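Local coordinates for protein ATP-dependent DNA helicase PIF1 (Candida albicans, PDB 7OTJ) that couples ATP hydrolysis to 5'-3' unwinding of DNA, probably including G-quadruplexes, and is thought to safeguard nuclear and mitochondrial genomes, at residues S455-K468 with L480-F494. Sequence-based numbering, arbitrary orientation.
With K (potassium ion), chain I; ALF (tetrafluoroaluminate ion), chain F; PO4 (phosphate ion), chain Q.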
loop_
_atom_site.group_PDB
_atom_site.type_symbol
_atom_site.label_atom_id
_atom_site.label_comp_id
_atom_site.label_asym_id
_atom_site.label_seq_id
_atom_site.Cartn_x
_atom_site.Cartn_y
_atom_site.Cartn_z
ATOM N N SER A 455 0.087 -1.051 6.475
ATOM C CA SER A 455 -1.213 -0.576 6.932
ATOM C C SER A 455 -1.461 0.879 6.572
ATOM O O SER A 455 -2.624 1.292 6.517
ATOM C CB SER A 455 -1.349 -0.731 8.449
ATOM O OG SER A 455 -0.507 0.188 9.130
ATOM N N GLN A 456 -0.408 1.657 6.320
ATOM C CA GLN A 456 -0.584 3.083 6.083
ATOM C C GLN A 456 -1.495 3.308 4.882
ATOM O O GLN A 456 -1.180 2.896 3.760
ATOM C CB GLN A 456 0.766 3.767 5.886
ATOM C CG GLN A 456 0.647 5.278 5.748
ATOM C CD GLN A 456 1.985 5.987 5.814
ATOM O OE1 GLN A 456 2.815 5.696 6.671
ATOM N NE2 GLN A 456 2.198 6.931 4.909
ATOM N N GLY A 457 -2.641 3.940 5.138
ATOM C CA GLY A 457 -3.691 4.138 4.165
ATOM C C GLY A 457 -4.944 3.337 4.445
ATOM O O GLY A 457 -6.016 3.677 3.922
ATOM N N GLN A 458 -4.844 2.289 5.256
ATOM C CA GLN A 458 -5.986 1.435 5.532
ATOM C C GLN A 458 -6.798 1.978 6.703
ATOM O O GLN A 458 -6.287 2.692 7.572
ATOM C CB GLN A 458 -5.529 0.003 5.824
ATOM C CG GLN A 458 -4.815 -0.675 4.658
ATOM C CD GLN A 458 -5.700 -0.831 3.435
ATOM O OE1 GLN A 458 -6.890 -1.129 3.549
ATOM N NE2 GLN A 458 -5.123 -0.622 2.253
ATOM N N THR A 459 -8.078 1.625 6.710
ATOM C CA THR A 459 -8.972 1.866 7.833
ATOM C C THR A 459 -9.355 0.517 8.425
ATOM O O THR A 459 -9.777 -0.387 7.692
ATOM C CB THR A 459 -10.218 2.635 7.389
ATOM O OG1 THR A 459 -9.848 3.961 6.991
ATOM C CG2 THR A 459 -11.225 2.716 8.515
ATOM N N LEU A 460 -9.196 0.373 9.739
ATOM C CA LEU A 460 -9.427 -0.893 10.424
ATOM C C LEU A 460 -10.433 -0.688 11.548
ATOM O O LEU A 460 -10.191 0.105 12.465
ATOM C CB LEU A 460 -8.115 -1.454 10.974
ATOM C CG LEU A 460 -6.974 -1.552 9.962
ATOM C CD1 LEU A 460 -5.650 -1.828 10.642
ATOM C CD2 LEU A 460 -7.285 -2.633 8.953
ATOM N N SER A 461 -11.553 -1.413 11.480
ATOM C CA SER A 461 -12.559 -1.333 12.533
ATOM C C SER A 461 -12.017 -1.866 13.853
ATOM O O SER A 461 -12.094 -1.190 14.886
ATOM C CB SER A 461 -13.806 -2.111 12.120
ATOM O OG SER A 461 -14.542 -1.405 11.146
ATOM N N LYS A 462 -11.449 -3.069 13.832
ATOM C CA LYS A 462 -10.948 -3.729 15.030
ATOM C C LYS A 462 -9.505 -4.139 14.785
ATOM O O LYS A 462 -9.216 -4.854 13.821
ATOM C CB LYS A 462 -11.821 -4.931 15.385
ATOM C CG LYS A 462 -13.243 -4.517 15.745
ATOM C CD LYS A 462 -14.073 -5.673 16.252
ATOM C CE LYS A 462 -15.498 -5.227 16.538
ATOM N NZ LYS A 462 -15.558 -4.007 17.395
ATOM N N VAL A 463 -8.600 -3.672 15.643
ATOM C CA VAL A 463 -7.169 -3.833 15.408
ATOM C C VAL A 463 -6.443 -3.837 16.748
ATOM O O VAL A 463 -6.748 -3.036 17.638
ATOM C CB VAL A 463 -6.636 -2.727 14.463
ATOM C CG1 VAL A 463 -7.077 -1.346 14.937
ATOM C CG2 VAL A 463 -5.118 -2.800 14.327
ATOM N N VAL A 464 -5.481 -4.744 16.896
ATOM C CA VAL A 464 -4.566 -4.744 18.033
ATOM C C VAL A 464 -3.194 -4.318 17.528
ATOM O O VAL A 464 -2.677 -4.881 16.554
ATOM C CB VAL A 464 -4.510 -6.109 18.748
ATOM C CG1 VAL A 464 -4.462 -7.253 17.764
ATOM C CG2 VAL A 464 -3.302 -6.166 19.656
ATOM N N VAL A 465 -2.619 -3.308 18.173
ATOM C CA VAL A 465 -1.346 -2.717 17.779
ATOM C C VAL A 465 -0.312 -3.072 18.836
ATOM O O VAL A 465 -0.500 -2.782 20.024
ATOM C CB VAL A 465 -1.451 -1.194 17.608
ATOM C CG1 VAL A 465 -0.069 -0.594 17.339
ATOM C CG2 VAL A 465 -2.416 -0.850 16.487
ATOM N N ASP A 466 0.779 -3.702 18.411
ATOM C CA ASP A 466 1.876 -4.066 19.299
ATOM C C ASP A 466 3.046 -3.150 18.974
ATOM O O ASP A 466 3.683 -3.292 17.926
ATOM C CB ASP A 466 2.264 -5.533 19.133
ATOM C CG ASP A 466 3.352 -5.964 20.108
ATOM O OD1 ASP A 466 3.794 -5.127 20.923
ATOM O OD2 ASP A 466 3.769 -7.140 20.061
ATOM N N MET A 467 3.321 -2.203 19.870
ATOM C CA MET A 467 4.336 -1.187 19.644
ATOM C C MET A 467 5.737 -1.646 20.030
ATOM O O MET A 467 6.643 -0.808 20.117
ATOM C CB MET A 467 3.963 0.084 20.404
ATOM C CG MET A 467 2.625 0.634 19.959
ATOM S SD MET A 467 2.127 2.104 20.846
ATOM C CE MET A 467 3.574 3.133 20.655
ATOM N N LYS A 468 5.943 -2.957 20.189
ATOM C CA LYS A 468 7.154 -3.474 20.822
ATOM C C LYS A 468 8.407 -3.075 20.051
ATOM O O LYS A 468 9.379 -2.581 20.636
ATOM C CB LYS A 468 7.065 -4.997 20.949
ATOM C CG LYS A 468 8.096 -5.642 21.884
ATOM C CD LYS A 468 7.553 -5.749 23.311
ATOM C CE LYS A 468 8.451 -6.572 24.232
ATOM N NZ LYS A 468 7.772 -6.864 25.538
ATOM N N LEU A 480 -1.448 3.663 15.403
ATOM C CA LEU A 480 -2.589 3.969 16.249
ATOM C C LEU A 480 -3.716 4.667 15.493
ATOM O O LEU A 480 -4.876 4.545 15.900
ATOM C CB LEU A 480 -2.128 4.816 17.440
ATOM C CG LEU A 480 -1.038 4.138 18.288
ATOM C CD1 LEU A 480 -0.565 5.012 19.438
ATOM C CD2 LEU A 480 -1.524 2.784 18.797
ATOM N N SER A 481 -3.423 5.338 14.381
ATOM C CA SER A 481 -4.450 6.079 13.656
ATOM C C SER A 481 -5.204 5.229 12.641
ATOM O O SER A 481 -6.113 5.743 11.981
ATOM C CB SER A 481 -3.838 7.294 12.954
ATOM O OG SER A 481 -2.735 6.920 12.154
ATOM N N ARG A 482 -4.853 3.949 12.502
ATOM C CA ARG A 482 -5.637 3.050 11.661
ATOM C C ARG A 482 -7.006 2.753 12.253
ATOM O O ARG A 482 -7.923 2.389 11.509
ATOM C CB ARG A 482 -4.896 1.727 11.448
ATOM C CG ARG A 482 -3.504 1.848 10.838
ATOM C CD ARG A 482 -3.534 2.602 9.536
ATOM N NE ARG A 482 -3.278 4.028 9.709
ATOM C CZ ARG A 482 -3.578 4.948 8.804
ATOM N NH1 ARG A 482 -4.174 4.629 7.668
ATOM N NH2 ARG A 482 -3.282 6.221 9.050
ATOM N N ALA A 483 -7.162 2.900 13.565
ATOM C CA ALA A 483 -8.379 2.474 14.243
ATOM C C ALA A 483 -9.522 3.454 14.025
ATOM O O ALA A 483 -9.333 4.674 14.033
ATOM C CB ALA A 483 -8.125 2.305 15.743
ATOM N N VAL A 484 -10.718 2.902 13.816
ATOM C CA VAL A 484 -11.928 3.715 13.791
ATOM C C VAL A 484 -12.237 4.259 15.183
ATOM O O VAL A 484 -12.553 5.443 15.348
ATOM C CB VAL A 484 -13.098 2.890 13.224
ATOM C CG1 VAL A 484 -14.429 3.613 13.416
ATOM C CG2 VAL A 484 -12.854 2.584 11.755
ATOM N N SER A 485 -12.144 3.414 16.206
ATOM C CA SER A 485 -12.520 3.818 17.554
ATOM C C SER A 485 -11.614 3.148 18.572
ATOM O O SER A 485 -10.983 2.123 18.300
ATOM C CB SER A 485 -13.973 3.466 17.862
ATOM O OG SER A 485 -14.122 2.062 17.914
ATOM N N ARG A 486 -11.564 3.736 19.767
ATOM C CA ARG A 486 -10.802 3.112 20.841
ATOM C C ARG A 486 -11.423 1.793 21.275
ATOM O O ARG A 486 -10.699 0.875 21.675
ATOM C CB ARG A 486 -10.694 4.055 22.035
ATOM C CG ARG A 486 -9.704 5.185 21.832
ATOM C CD ARG A 486 -9.621 6.052 23.066
ATOM N NE ARG A 486 -10.812 6.874 23.222
ATOM C CZ ARG A 486 -11.032 7.690 24.242
ATOM N NH1 ARG A 486 -10.212 7.736 25.281
ATOM N NH2 ARG A 486 -12.094 8.490 24.215
ATOM N N ALA A 487 -12.748 1.662 21.179
ATOM C CA ALA A 487 -13.387 0.410 21.581
ATOM C C ALA A 487 -12.969 -0.752 20.690
ATOM O O ALA A 487 -13.049 -1.909 21.114
ATOM C CB ALA A 487 -14.907 0.551 21.577
ATOM N N GLY A 488 -12.549 -0.479 19.455
ATOM C CA GLY A 488 -12.057 -1.563 18.629
ATOM C C GLY A 488 -10.553 -1.541 18.462
ATOM O O GLY A 488 -10.025 -2.094 17.497
ATOM N N LEU A 489 -9.847 -0.959 19.428
ATOM C CA LEU A 489 -8.393 -0.856 19.377
ATOM C C LEU A 489 -7.789 -1.365 20.675
ATOM O O LEU A 489 -8.191 -0.937 21.760
ATOM C CB LEU A 489 -7.954 0.593 19.141
ATOM C CG LEU A 489 -6.488 0.922 19.439
ATOM C CD1 LEU A 489 -5.569 0.255 18.432
ATOM C CD2 LEU A 489 -6.281 2.420 19.453
ATOM N N GLN A 490 -6.796 -2.243 20.560
ATOM C CA GLN A 490 -5.986 -2.679 21.689
ATOM C C GLN A 490 -4.539 -2.298 21.422
ATOM O O GLN A 490 -4.008 -2.584 20.345
ATOM C CB GLN A 490 -6.102 -4.191 21.920
ATOM C CG GLN A 490 -5.150 -4.714 22.993
ATOM C CD GLN A 490 -5.177 -6.226 23.124
ATOM O OE1 GLN A 490 -5.254 -6.948 22.133
ATOM N NE2 GLN A 490 -5.122 -6.711 24.359
ATOM N N VAL A 491 -3.899 -1.670 22.404
ATOM C CA VAL A 491 -2.528 -1.193 22.278
ATOM C C VAL A 491 -1.661 -1.974 23.253
ATOM O O VAL A 491 -1.924 -1.980 24.464
ATOM C CB VAL A 491 -2.416 0.316 22.539
ATOM C CG1 VAL A 491 -0.960 0.762 22.431
ATOM C CG2 VAL A 491 -3.290 1.095 21.560
ATOM N N LEU A 492 -0.648 -2.651 22.727
ATOM C CA LEU A 492 0.300 -3.398 23.539
ATOM C C LEU A 492 1.653 -2.698 23.537
ATOM O O LEU A 492 2.121 -2.226 22.494
ATOM C CB LEU A 492 0.447 -4.836 23.029
ATOM C CG LEU A 492 -0.825 -5.693 23.020
ATOM C CD1 LEU A 492 -0.543 -7.064 22.426
ATOM C CD2 LEU A 492 -1.425 -5.821 24.411
ATOM N N ASN A 493 2.266 -2.625 24.721
ATOM C CA ASN A 493 3.629 -2.119 24.902
ATOM C C ASN A 493 3.774 -0.665 24.461
ATOM O O ASN A 493 4.808 -0.268 23.920
ATOM C CB ASN A 493 4.635 -3.004 24.166
ATOM C CG ASN A 493 4.653 -4.419 24.695
ATOM O OD1 ASN A 493 5.226 -4.687 25.752
ATOM N ND2 ASN A 493 4.032 -5.336 23.960
ATOM N N PHE A 494 2.766 0.153 24.767
ATOM C CA PHE A 494 2.826 1.570 24.437
ATOM C C PHE A 494 3.911 2.249 25.257
ATOM O O PHE A 494 4.118 1.931 26.430
ATOM C CB PHE A 494 1.485 2.259 24.696
ATOM C CG PHE A 494 1.501 3.739 24.399
ATOM C CD1 PHE A 494 1.921 4.656 25.352
ATOM C CD2 PHE A 494 1.109 4.214 23.157
ATOM C CE1 PHE A 494 1.955 6.009 25.070
ATOM C CE2 PHE A 494 1.138 5.565 22.870
ATOM C CZ PHE A 494 1.560 6.465 23.829
HETATM K K K I . 6.341 -3.994 16.785
HETATM AL AL ALF F . -4.405 7.910 5.884
HETATM F F1 ALF F . -3.977 7.829 4.157
HETATM F F2 ALF F . -4.846 7.978 7.613
HETATM F F3 ALF F . -3.784 9.583 5.910
HETATM F F4 ALF F . -5.103 6.266 5.852
HETATM P P PO4 Q . -13.986 8.465 27.449
HETATM O O1 PO4 Q . -13.387 9.484 26.503
HETATM O O2 PO4 Q . -13.575 7.066 27.053
HETATM O O3 PO4 Q . -15.494 8.589 27.454
HETATM O O4 PO4 Q . -13.473 8.727 28.841
HETATM O O HOH W 1 -2.135 7.077 6.044
#
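R482 reaches past the type II turn S455-Q458 to the tetrafluoroaluminate, a mimic of the phosphoryl group in flight during hydrolysis. R482 NH1 bonds F4 of the ion at 2.6 Å and nearly straight (165°), NH2 bonds F2, and the same NH1 makes a weak bond to Q458 O. Bends at chi2 (-55°) and chi3 (93°) fold the chain past S455, leaving the ion at the guanidinium edge and Q456 CA over one face. Behind it, V478 O takes NE and S481 OG takes R482 NH2 (3.2 Å), so the end of helix 475-481 fixes the flat group's rotation. L460 pins the arginine's backbone: L460 N meets R482 O at 3.0 Å, its O receives V484 N, and CD1 packs on R482 CB.

Beyond, strands 463-466 and 489-492 run parallel, starting where V463 N bonds G488 O (2.8 Å). Branched V463 and V465 suit the strand and share a sheet face, where V465 packs on L489 and on L480 of helix 475-481. At the far end the flexible thioether of M467 makes an oblique Met-aromatic contact with F494, while N493 ND2 bonds D466 OD1 from above the carboxylate plane. This beta-alpha-beta unit belongs to the second RecA-like domain of an SF1 helicase, with R482 placed as an arginine finger would be.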